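Local structure of sialidase B (Streptococcus pneumoniae TIGR4, 4XJA) at residues 285-290 with 305-310; 502-507 with 516-521. The protein hydrolyses the glycosidic bonds that hold terminal sialic acid residues, in alpha-(2->3), alpha-(2->6) or alpha-(2->8) linkage, on oligosaccharides, glycoproteins and glycolipids. The protein carries 1 engineered substitution. All coordinates share one frame; numbering follows the deposited sequence.

Interaction 1 (285-290 with 305-310); sequences ASFIDS and ADVMPA. With SFJ ((2R,3R,4R,5R,6R)-5-acetamido-2,3-difluoro-4-hydroxy-6-[(1R,2R)-1,2,3-trihydroxypropyl]tetrahydro-2H-pyran-2-carboxylic acid), chain F.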
# COMPACT_ATOMS: atom_id res chain seq x y z
N ALA A 285 4.91 -13.87 12.74
CA ALA A 285 6.07 -13.53 11.93
C ALA A 285 5.57 -12.81 10.68
O ALA A 285 4.39 -12.91 10.33
CB ALA A 285 6.85 -14.78 11.57
N SER A 286 6.45 -12.07 10.00
CA SER A 286 6.02 -11.34 8.81
C SER A 286 7.15 -11.06 7.83
O SER A 286 8.33 -11.19 8.16
CB SER A 286 5.33 -10.02 9.20
OG SER A 286 6.18 -9.20 9.99
N PHE A 287 6.76 -10.68 6.61
CA PHE A 287 7.68 -10.16 5.59
C PHE A 287 7.28 -8.72 5.32
O PHE A 287 6.13 -8.36 5.50
CB PHE A 287 7.54 -10.97 4.29
CG PHE A 287 7.91 -12.42 4.44
CD1 PHE A 287 9.22 -12.83 4.32
CD2 PHE A 287 6.93 -13.36 4.72
CE1 PHE A 287 9.57 -14.16 4.47
CE2 PHE A 287 7.26 -14.70 4.86
CZ PHE A 287 8.58 -15.10 4.74
N ILE A 288 8.22 -7.87 4.90
CA ILE A 288 7.87 -6.47 4.66
C ILE A 288 8.88 -5.82 3.73
O ILE A 288 10.08 -6.11 3.82
CB ILE A 288 7.73 -5.70 6.01
CG1 ILE A 288 7.39 -4.23 5.80
CG2 ILE A 288 8.98 -5.85 6.89
CD1 ILE A 288 7.02 -3.54 7.10
N ASP A 289 8.39 -4.96 2.83
CA ASP A 289 9.23 -4.20 1.89
C ASP A 289 9.95 -5.08 0.87
O ASP A 289 11.08 -5.50 1.09
CB ASP A 289 10.25 -3.32 2.63
CG ASP A 289 9.60 -2.21 3.45
OD1 ASP A 289 8.38 -2.00 3.31
OD2 ASP A 289 10.33 -1.54 4.22
N SER A 290 9.30 -5.35 -0.26
CA SER A 290 9.88 -6.20 -1.28
C SER A 290 10.49 -5.39 -2.42
O SER A 290 10.20 -4.20 -2.58
CB SER A 290 8.86 -7.21 -1.84
OG SER A 290 7.70 -6.58 -2.38
N ALA A 305 12.96 -9.38 0.31
CA ALA A 305 12.10 -8.65 1.25
C ALA A 305 12.70 -8.77 2.64
O ALA A 305 13.53 -9.67 2.87
CB ALA A 305 10.67 -9.19 1.22
N ASP A 306 12.32 -7.89 3.55
CA ASP A 306 12.73 -8.04 4.95
C ASP A 306 11.94 -9.18 5.58
O ASP A 306 10.80 -9.43 5.20
CB ASP A 306 12.46 -6.78 5.78
CG ASP A 306 13.10 -5.51 5.21
OD1 ASP A 306 14.16 -5.57 4.53
OD2 ASP A 306 12.55 -4.43 5.50
N VAL A 307 12.55 -9.86 6.55
CA VAL A 307 11.85 -10.91 7.29
C VAL A 307 11.88 -10.58 8.75
O VAL A 307 12.94 -10.28 9.30
CB VAL A 307 12.55 -12.27 7.16
CG1 VAL A 307 11.58 -13.38 7.56
CG2 VAL A 307 13.06 -12.48 5.76
N MET A 308 10.71 -10.64 9.40
CA MET A 308 10.60 -10.34 10.82
C MET A 308 10.09 -11.59 11.53
O MET A 308 9.07 -12.16 11.13
CB MET A 308 9.60 -9.21 11.04
CG MET A 308 9.95 -7.92 10.33
SD MET A 308 11.33 -7.10 11.12
CE MET A 308 11.41 -5.66 10.05
N PRO A 309 10.80 -12.01 12.59
CA PRO A 309 10.34 -13.15 13.40
C PRO A 309 9.12 -12.75 14.19
O PRO A 309 8.76 -11.56 14.21
CB PRO A 309 11.51 -13.41 14.36
CG PRO A 309 12.70 -12.73 13.72
CD PRO A 309 12.12 -11.53 13.00
N ALA A 310 8.49 -13.72 14.84
CA ALA A 310 7.23 -13.51 15.52
C ALA A 310 7.28 -12.32 16.47
O ALA A 310 8.17 -12.23 17.32
CB ALA A 310 6.83 -14.77 16.28
C11 SFJ F . 10.89 -2.20 7.59
C9 SFJ F . 10.09 3.54 10.04
C10 SFJ F . 9.80 -1.15 7.80
C1 SFJ F . 6.58 4.48 5.97
C7 SFJ F . 8.67 2.04 8.85
C4 SFJ F . 7.60 0.68 5.44
C3 SFJ F . 6.52 1.83 5.54
C5 SFJ F . 8.35 0.56 6.78
C6 SFJ F . 8.89 1.89 7.28
C2 SFJ F . 7.06 3.08 6.49
N5 SFJ F . 9.43 -0.42 6.73
O10 SFJ F . 9.28 -1.05 8.89
O9 SFJ F . 10.22 2.54 11.00
O1A SFJ F . 7.36 5.43 6.09
O8 SFJ F . 8.56 4.53 8.65
O7 SFJ F . 7.55 1.37 9.44
O4 SFJ F . 7.12 -0.52 5.02
O6 SFJ F . 8.42 2.99 6.56
FAI SFJ F . 5.63 1.39 5.92
FAJ SFJ F . 6.58 3.17 7.65
O1B SFJ F . 5.42 4.48 5.57
C8 SFJ F . 8.74 3.45 9.51
O HOH W 1 12.83 -2.25 4.46
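Ser286 and Met308 exchange two backbone hydrogen bonds, with Met308 N 2.7 Å from Ser286 O and both bonds nearly straight. Ile288 and Asp306 form a second such pair, more bent: the Asp306 N-H meets Ile288 O at 142°. Between them lies the non-hydrogen-bonded pair Phe287 and Val307, where Phe287 CA makes a CA-H...O contact with Asp306 O at 3.2 Å. Beyond Ile288 the strand turns irregular: Asp289 has a positive phi of 66°, and its buried carbonyl O has no hydrogen-bond donor, although Ala305 CA lies 3.3 Å from it. The Asp289 carboxylate holds the sialic acid analogue with both oxygens, OD1 accepting from the ligand O4 at 2.6 Å and OD2 from the ligand N5 at 2.9 Å. Asp306 OD2 stands 3.9 Å from Asp289 OD2 with a water beside both, while Asp306 OD1 is bound by Leu452 N.

On the same face as Asp306, Ile288 CG1 is anti to the backbone N (chi1 179°), which carries CD1 out to the ligand and leaves CG2 against Asp306 CB and Met308 CE. Ser286 OG rests beside Met308 CB and is hydrogen-bonded to Ser233. The other face, with Phe287, Val307 and Ala305, is largely apolar, though Ser290 is there too, its OG hydrogen-bonded to Ser222. Phe287 and Val307 point the same way side by side, CE1 touching CG1 at 3.8 Å, and the Phe287 ring stacks on Phe260 and meets Phe436 edge-to-face. This is the hairpin of strands 286-294 and 301-308, the inner part of a blade in the six-bladed beta-propeller of family 33 sialidases, with the beginning of its first strand lining the sialic acid pocket.

Interaction 2 (502-507 with 516-521); sequences AEAQMV and TFFRTT. With SFJ ((2R,3R,4R,5R,6R)-5-acetamido-2,3-difluoro-4-hydroxy-6-[(1R,2R)-1,2,3-trihydroxypropyl]tetrahydro-2H-pyran-2-carboxylic acid), chain F.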
# COMPACT_ATOMS: atom_id res chain seq x y z
N ALA A 502 16.01 5.79 4.67
CA ALA A 502 16.64 6.26 3.44
C ALA A 502 16.32 5.34 2.28
O ALA A 502 17.23 4.75 1.67
CB ALA A 502 18.15 6.39 3.62
N GLU A 503 15.03 5.22 1.98
CA GLU A 503 14.57 4.37 0.88
C GLU A 503 15.09 4.94 -0.44
O GLU A 503 14.87 6.11 -0.76
CB GLU A 503 13.03 4.27 0.89
CG GLU A 503 12.48 3.53 2.14
CD GLU A 503 11.03 3.85 2.43
OE1 GLU A 503 10.33 3.03 3.10
OE2 GLU A 503 10.56 4.93 2.00
N ALA A 504 15.79 4.09 -1.19
CA ALA A 504 16.57 4.52 -2.34
C ALA A 504 16.19 3.70 -3.57
O ALA A 504 15.98 2.49 -3.47
CB ALA A 504 18.06 4.38 -2.06
N GLN A 505 16.12 4.36 -4.73
CA GLN A 505 15.91 3.67 -6.00
C GLN A 505 16.92 4.16 -7.02
O GLN A 505 17.28 5.34 -7.02
CB GLN A 505 14.48 3.88 -6.50
CG GLN A 505 13.45 3.09 -5.70
CD GLN A 505 13.57 1.60 -5.93
OE1 GLN A 505 12.91 1.05 -6.82
NE2 GLN A 505 14.40 0.93 -5.13
N MET A 506 17.36 3.26 -7.90
CA MET A 506 18.45 3.54 -8.81
C MET A 506 18.03 3.55 -10.29
O MET A 506 17.08 2.88 -10.69
CB MET A 506 19.54 2.48 -8.63
CG MET A 506 20.01 2.28 -7.18
SD MET A 506 20.94 0.75 -7.01
CE MET A 506 19.58 -0.42 -6.87
N VAL A 507 18.76 4.33 -11.09
CA VAL A 507 18.64 4.26 -12.55
C VAL A 507 20.05 4.20 -13.12
O VAL A 507 20.98 4.77 -12.54
CB VAL A 507 17.88 5.47 -13.15
CG1 VAL A 507 16.48 5.54 -12.57
CG2 VAL A 507 18.64 6.79 -12.88
N THR A 516 21.38 7.17 -7.77
CA THR A 516 20.44 6.69 -6.78
C THR A 516 19.69 7.88 -6.22
O THR A 516 20.31 8.84 -5.76
CB THR A 516 21.18 5.99 -5.65
OG1 THR A 516 21.95 4.91 -6.20
CG2 THR A 516 20.17 5.42 -4.64
N PHE A 517 18.36 7.81 -6.26
CA PHE A 517 17.51 8.83 -5.65
C PHE A 517 16.94 8.31 -4.33
O PHE A 517 16.41 7.19 -4.27
CB PHE A 517 16.37 9.20 -6.62
CG PHE A 517 16.84 9.76 -7.93
CD1 PHE A 517 17.19 11.10 -8.03
CD2 PHE A 517 16.96 8.96 -9.05
CE1 PHE A 517 17.63 11.64 -9.23
CE2 PHE A 517 17.41 9.48 -10.26
CZ PHE A 517 17.75 10.83 -10.35
N PHE A 518 17.04 9.09 -3.26
CA PHE A 518 16.59 8.58 -1.96
C PHE A 518 15.89 9.55 -1.03
O PHE A 518 16.07 10.78 -1.10
CB PHE A 518 17.70 7.80 -1.22
CG PHE A 518 18.92 8.62 -0.87
CD1 PHE A 518 19.86 8.94 -1.84
CD2 PHE A 518 19.14 9.02 0.44
CE1 PHE A 518 21.00 9.67 -1.50
CE2 PHE A 518 20.26 9.75 0.78
CZ PHE A 518 21.20 10.07 -0.19
N ARG A 519 15.05 8.96 -0.18
CA ARG A 519 14.31 9.66 0.87
C ARG A 519 15.26 10.09 1.98
O ARG A 519 16.20 9.36 2.33
CB ARG A 519 13.25 8.70 1.44
CG ARG A 519 12.43 9.20 2.63
CD ARG A 519 11.51 8.07 3.08
NE ARG A 519 10.86 8.31 4.36
CZ ARG A 519 9.93 7.52 4.87
NH1 ARG A 519 9.52 6.45 4.20
NH2 ARG A 519 9.39 7.81 6.05
N THR A 520 15.02 11.27 2.54
CA THR A 520 15.85 11.78 3.63
C THR A 520 14.98 12.32 4.76
O THR A 520 13.77 12.08 4.81
CB THR A 520 16.75 12.94 3.17
OG1 THR A 520 15.94 14.12 3.01
CG2 THR A 520 17.45 12.62 1.84
N THR A 521 15.60 13.08 5.65
CA THR A 521 14.90 13.71 6.76
C THR A 521 14.95 15.22 6.61
O THR A 521 14.70 15.94 7.57
CB THR A 521 15.56 13.35 8.09
OG1 THR A 521 16.97 13.59 7.98
CG2 THR A 521 15.33 11.88 8.42
C11 SFJ F . 10.89 -2.20 7.59
C9 SFJ F . 10.09 3.54 10.04
C10 SFJ F . 9.80 -1.15 7.80
C1 SFJ F . 6.58 4.48 5.97
C7 SFJ F . 8.67 2.04 8.85
C4 SFJ F . 7.60 0.68 5.44
C3 SFJ F . 6.52 1.83 5.54
C5 SFJ F . 8.35 0.56 6.78
C6 SFJ F . 8.89 1.89 7.28
C2 SFJ F . 7.06 3.08 6.49
N5 SFJ F . 9.43 -0.42 6.73
O10 SFJ F . 9.28 -1.05 8.89
O9 SFJ F . 10.22 2.54 11.00
O1A SFJ F . 7.36 5.43 6.09
O8 SFJ F . 8.56 4.53 8.65
O7 SFJ F . 7.55 1.37 9.44
O4 SFJ F . 7.12 -0.52 5.02
O6 SFJ F . 8.42 2.99 6.56
FAI SFJ F . 5.63 1.39 5.92
FAJ SFJ F . 6.58 3.17 7.65
O1B SFJ F . 5.42 4.48 5.57
C8 SFJ F . 8.74 3.45 9.51
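In the beta-propeller, strands 504-510 and 513-518 make a hairpin at the start of a four-stranded blade, and the residues just outside its paired part, Glu503 and Arg519, enter the active site. Gln505 and Phe517 are a hydrogen-bonded pair, and Arg519 N continues the pattern by donating to Glu503 O at 2.9 Å. On one face Ala504 CB touches both Thr516 CG2 and Phe518 CB, the first contact (3.5 Å) being tighter than usual for such carbons; on the other, Val507 CG2 lies at the edge of the Phe517 ring.

Arg519 leaves the backbone with CG anti to N (chi1 176°) and stays extended to NE, running alongside Glu503. Its NH1 gives a salt bridge to Glu503 OE2 at 2.9 Å, in the guanidinium plane but from above the carboxylate, the two planes being 71° apart. NH1 and NH2 both also reach the ligand O1A, at 3.0 and 3.1 Å, and NE donates to Tyr551 O, which helps fix the guanidinium. Glu503 OE1 is hydrogen-bonded to Tyr615, the probable nucleophile; Arg519 holds the analogue's carboxylate, as it probably does the substrate's, and its salt bridge probably helps orient the glutamate beside this tyrosine.

Interactions 1 and 2 are hairpins from two different blades of the propeller, with centres about 21 Å apart and nearest atoms about 5 Å apart. They do not touch, but both reach the same sialic acid analogue from different sides: Asp289 of 285-290 takes its O4 and N5, Arg519 of 516-521 its carboxylate. Arg207 and Arg581 also bind the ligand, and with Arg519 they form the arginine triad known from sialidases. The nearest side-chain atoms of Asp289 and Glu503 are about 5 Å apart, those of Ile288 and Asp232, the probable proton acceptor, about 4 Å. One pocket thus draws on both hairpins, interaction 1 at the O4 and N-acetyl side, interaction 2 at the carboxylate, beside Glu503.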